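Cellulose synthase 1 (Gluconacetobacter xylinus, PDB 4I86) contains a regulatory PilZ domain, a small beta-barrel of the kind that binds cyclic di-GMP. Local coordinates at residues V57-V62 and F84-D89. Sequence-based numbering, arbitrary orientation.
Sequences VYIRTV and FIWTID
One face of the Phe84 ring is taken by the terminal methyl of Ile59: CD1 sits 4.0 Å from the centroid of the Phe84 ring, 19° off its normal, a CH-pi contact displaced toward the rim, over the CG-CD1 bond. Val57 reaches the same ring obliquely, its CG2 lying 3.9 Å from Phe84 CE1, and Ile59 CD1 also meets the Trp86 indole obliquely. These four side chains are buried in the core of the PilZ beta-barrel, where strands 55-63 and 82-86 face each other across the interior. The two segments share no hydrogen bond; each pairs instead with strand 66-77, which runs between them in the chain. Their axes stay 9.5 Å apart at closest approach and cross almost perpendicularly, at -87°, so side chains alone span the gap.

Val57, Ile59 and Phe84 all leave their backbones directed toward the other segment. Ile59 has CG1 anti to its carbonyl carbon and continues through an extended chi2 of -176°, which brings CD1 to where it touches both aromatic groups. Trp86 behaves differently: its CB leaves the backbone pointing away from strand 55-63, and the breadth of the indole brings the six-membered ring back toward Ile59. The other end of that indole is polar and has its own partner, NE1 donating to Ser37 O, which anchors the ring system while Val97 and Leu100 of helix 91-105 pack against it. Val20 and Ile74 add to the apolar surroundings of Phe84. Where the two aromatic residues share a single methyl, the closest approach is Ile59 CD1 to Trp86 CZ3, at 3.8 Å.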
loop_
_atom_site.group_PDB
_atom_site.type_symbol
_atom_site.label_atom_id
_atom_site.label_comp_id
_atom_site.label_asym_id
_atom_site.label_seq_id
_atom_site.Cartn_x
_atom_site.Cartn_y
_atom_site.Cartn_z
ATOM N N VAL A 57 -1.944 -8.049 -3.899
ATOM C CA VAL A 57 -1.098 -8.207 -2.710
ATOM C C VAL A 57 -1.862 -7.769 -1.462
ATOM O O VAL A 57 -2.986 -7.249 -1.551
ATOM C CB VAL A 57 0.191 -7.344 -2.791
ATOM C CG1 VAL A 57 0.997 -7.644 -4.068
ATOM C CG2 VAL A 57 -0.142 -5.852 -2.691
ATOM N N TYR A 58 -1.256 -8.003 -0.302
ATOM C CA TYR A 58 -1.739 -7.454 0.946
ATOM C C TYR A 58 -0.614 -6.612 1.495
ATOM O O TYR A 58 0.552 -7.021 1.440
ATOM C CB TYR A 58 -2.133 -8.567 1.939
ATOM C CG TYR A 58 -3.278 -9.432 1.454
ATOM C CD1 TYR A 58 -4.567 -8.928 1.393
ATOM C CD2 TYR A 58 -3.071 -10.749 1.054
ATOM C CE1 TYR A 58 -5.623 -9.704 0.949
ATOM C CE2 TYR A 58 -4.139 -11.542 0.603
ATOM C CZ TYR A 58 -5.404 -11.007 0.559
ATOM O OH TYR A 58 -6.471 -11.762 0.124
ATOM N N ILE A 59 -0.959 -5.424 1.990
ATOM C CA ILE A 59 0.008 -4.544 2.622
ATOM C C ILE A 59 -0.324 -4.445 4.109
ATOM O O ILE A 59 -1.476 -4.229 4.486
ATOM C CB ILE A 59 0.000 -3.141 1.979
ATOM C CG1 ILE A 59 0.438 -3.234 0.513
ATOM C CG2 ILE A 59 0.897 -2.189 2.740
ATOM C CD1 ILE A 59 0.554 -1.909 -0.161
ATOM N N ARG A 60 0.680 -4.657 4.953
ATOM C CA ARG A 60 0.469 -4.591 6.390
ATOM C C ARG A 60 1.376 -3.532 6.998
ATOM O O ARG A 60 2.533 -3.380 6.603
ATOM C CB ARG A 60 0.728 -5.950 7.032
ATOM C CG ARG A 60 0.638 -5.943 8.552
ATOM C CD ARG A 60 0.761 -7.333 9.127
ATOM N NE ARG A 60 0.547 -7.308 10.573
ATOM C CZ ARG A 60 1.522 -7.167 11.467
ATOM N NH1 ARG A 60 2.778 -7.043 11.059
ATOM N NH2 ARG A 60 1.235 -7.145 12.766
ATOM N N THR A 61 0.849 -2.794 7.960
ATOM C CA THR A 61 1.654 -1.808 8.660
ATOM C C THR A 61 0.966 -1.494 9.966
ATOM O O THR A 61 -0.109 -2.042 10.259
ATOM C CB THR A 61 1.821 -0.514 7.809
ATOM O OG1 THR A 61 2.745 0.374 8.450
ATOM C CG2 THR A 61 0.462 0.192 7.599
ATOM N N VAL A 62 1.584 -0.614 10.743
ATOM C CA VAL A 62 1.018 -0.177 12.016
ATOM C C VAL A 62 0.999 1.353 12.090
ATOM O O VAL A 62 1.911 2.035 11.613
ATOM C CB VAL A 62 1.792 -0.803 13.214
ATOM C CG1 VAL A 62 1.301 -0.236 14.557
ATOM C CG2 VAL A 62 1.661 -2.333 13.190
ATOM N N PHE A 84 1.654 1.044 -5.767
ATOM C CA PHE A 84 0.441 0.259 -5.544
ATOM C C PHE A 84 -0.819 1.103 -5.704
ATOM O O PHE A 84 -0.789 2.317 -5.536
ATOM C CB PHE A 84 0.450 -0.337 -4.129
ATOM C CG PHE A 84 1.660 -1.184 -3.823
ATOM C CD1 PHE A 84 1.581 -2.565 -3.863
ATOM C CD2 PHE A 84 2.873 -0.595 -3.485
ATOM C CE1 PHE A 84 2.690 -3.349 -3.583
ATOM C CE2 PHE A 84 3.986 -1.379 -3.203
ATOM C CZ PHE A 84 3.890 -2.753 -3.255
ATOM N N ILE A 85 -1.920 0.436 -6.035
ATOM C CA ILE A 85 -3.244 1.023 -5.914
ATOM C C ILE A 85 -4.064 0.184 -4.936
ATOM O O ILE A 85 -4.011 -1.038 -4.978
ATOM C CB ILE A 85 -3.977 1.078 -7.277
ATOM C CG1 ILE A 85 -4.016 -0.315 -7.913
ATOM C CG2 ILE A 85 -3.302 2.078 -8.206
ATOM C CD1 ILE A 85 -4.851 -0.386 -9.181
ATOM N N TRP A 86 -4.799 0.836 -4.043
ATOM C CA TRP A 86 -5.659 0.116 -3.104
ATOM C C TRP A 86 -6.751 -0.631 -3.841
ATOM O O TRP A 86 -7.221 -0.179 -4.880
ATOM C CB TRP A 86 -6.304 1.091 -2.122
ATOM C CG TRP A 86 -5.309 1.962 -1.401
ATOM C CD1 TRP A 86 -5.268 3.324 -1.387
ATOM C CD2 TRP A 86 -4.201 1.514 -0.618
ATOM N NE1 TRP A 86 -4.209 3.757 -0.624
ATOM C CE2 TRP A 86 -3.539 2.661 -0.141
ATOM C CE3 TRP A 86 -3.714 0.248 -0.259
ATOM C CZ2 TRP A 86 -2.419 2.581 0.679
ATOM C CZ3 TRP A 86 -2.605 0.172 0.546
ATOM C CH2 TRP A 86 -1.962 1.332 1.007
ATOM N N THR A 87 -7.146 -1.772 -3.278
ATOM C CA THR A 87 -8.305 -2.548 -3.698
ATOM C C THR A 87 -9.366 -2.394 -2.607
ATOM O O THR A 87 -9.135 -2.766 -1.460
ATOM C CB THR A 87 -7.952 -4.052 -3.767
ATOM O OG1 THR A 87 -6.975 -4.280 -4.794
ATOM C CG2 THR A 87 -9.181 -4.871 -4.065
ATOM N N ILE A 88 -10.526 -1.855 -2.953
ATOM C CA ILE A 88 -11.550 -1.569 -1.956
ATOM C C ILE A 88 -12.860 -2.272 -2.321
ATOM O O ILE A 88 -13.571 -1.840 -3.234
ATOM C CB ILE A 88 -11.810 -0.041 -1.863
ATOM C CG1 ILE A 88 -10.512 0.724 -1.564
ATOM C CG2 ILE A 88 -12.865 0.262 -0.795
ATOM C CD1 ILE A 88 -10.708 2.222 -1.336
ATOM N N ASP A 89 -13.189 -3.344 -1.608
ATOM C CA ASP A 89 -14.376 -4.136 -1.942
ATOM C C ASP A 89 -15.472 -4.051 -0.887
ATOM O O ASP A 89 -16.497 -4.735 -0.994
ATOM C CB ASP A 89 -14.001 -5.609 -2.115
ATOM C CG ASP A 89 -13.036 -5.835 -3.251
ATOM O OD1 ASP A 89 -13.163 -5.162 -4.301
ATOM O OD2 ASP A 89 -12.153 -6.699 -3.092
#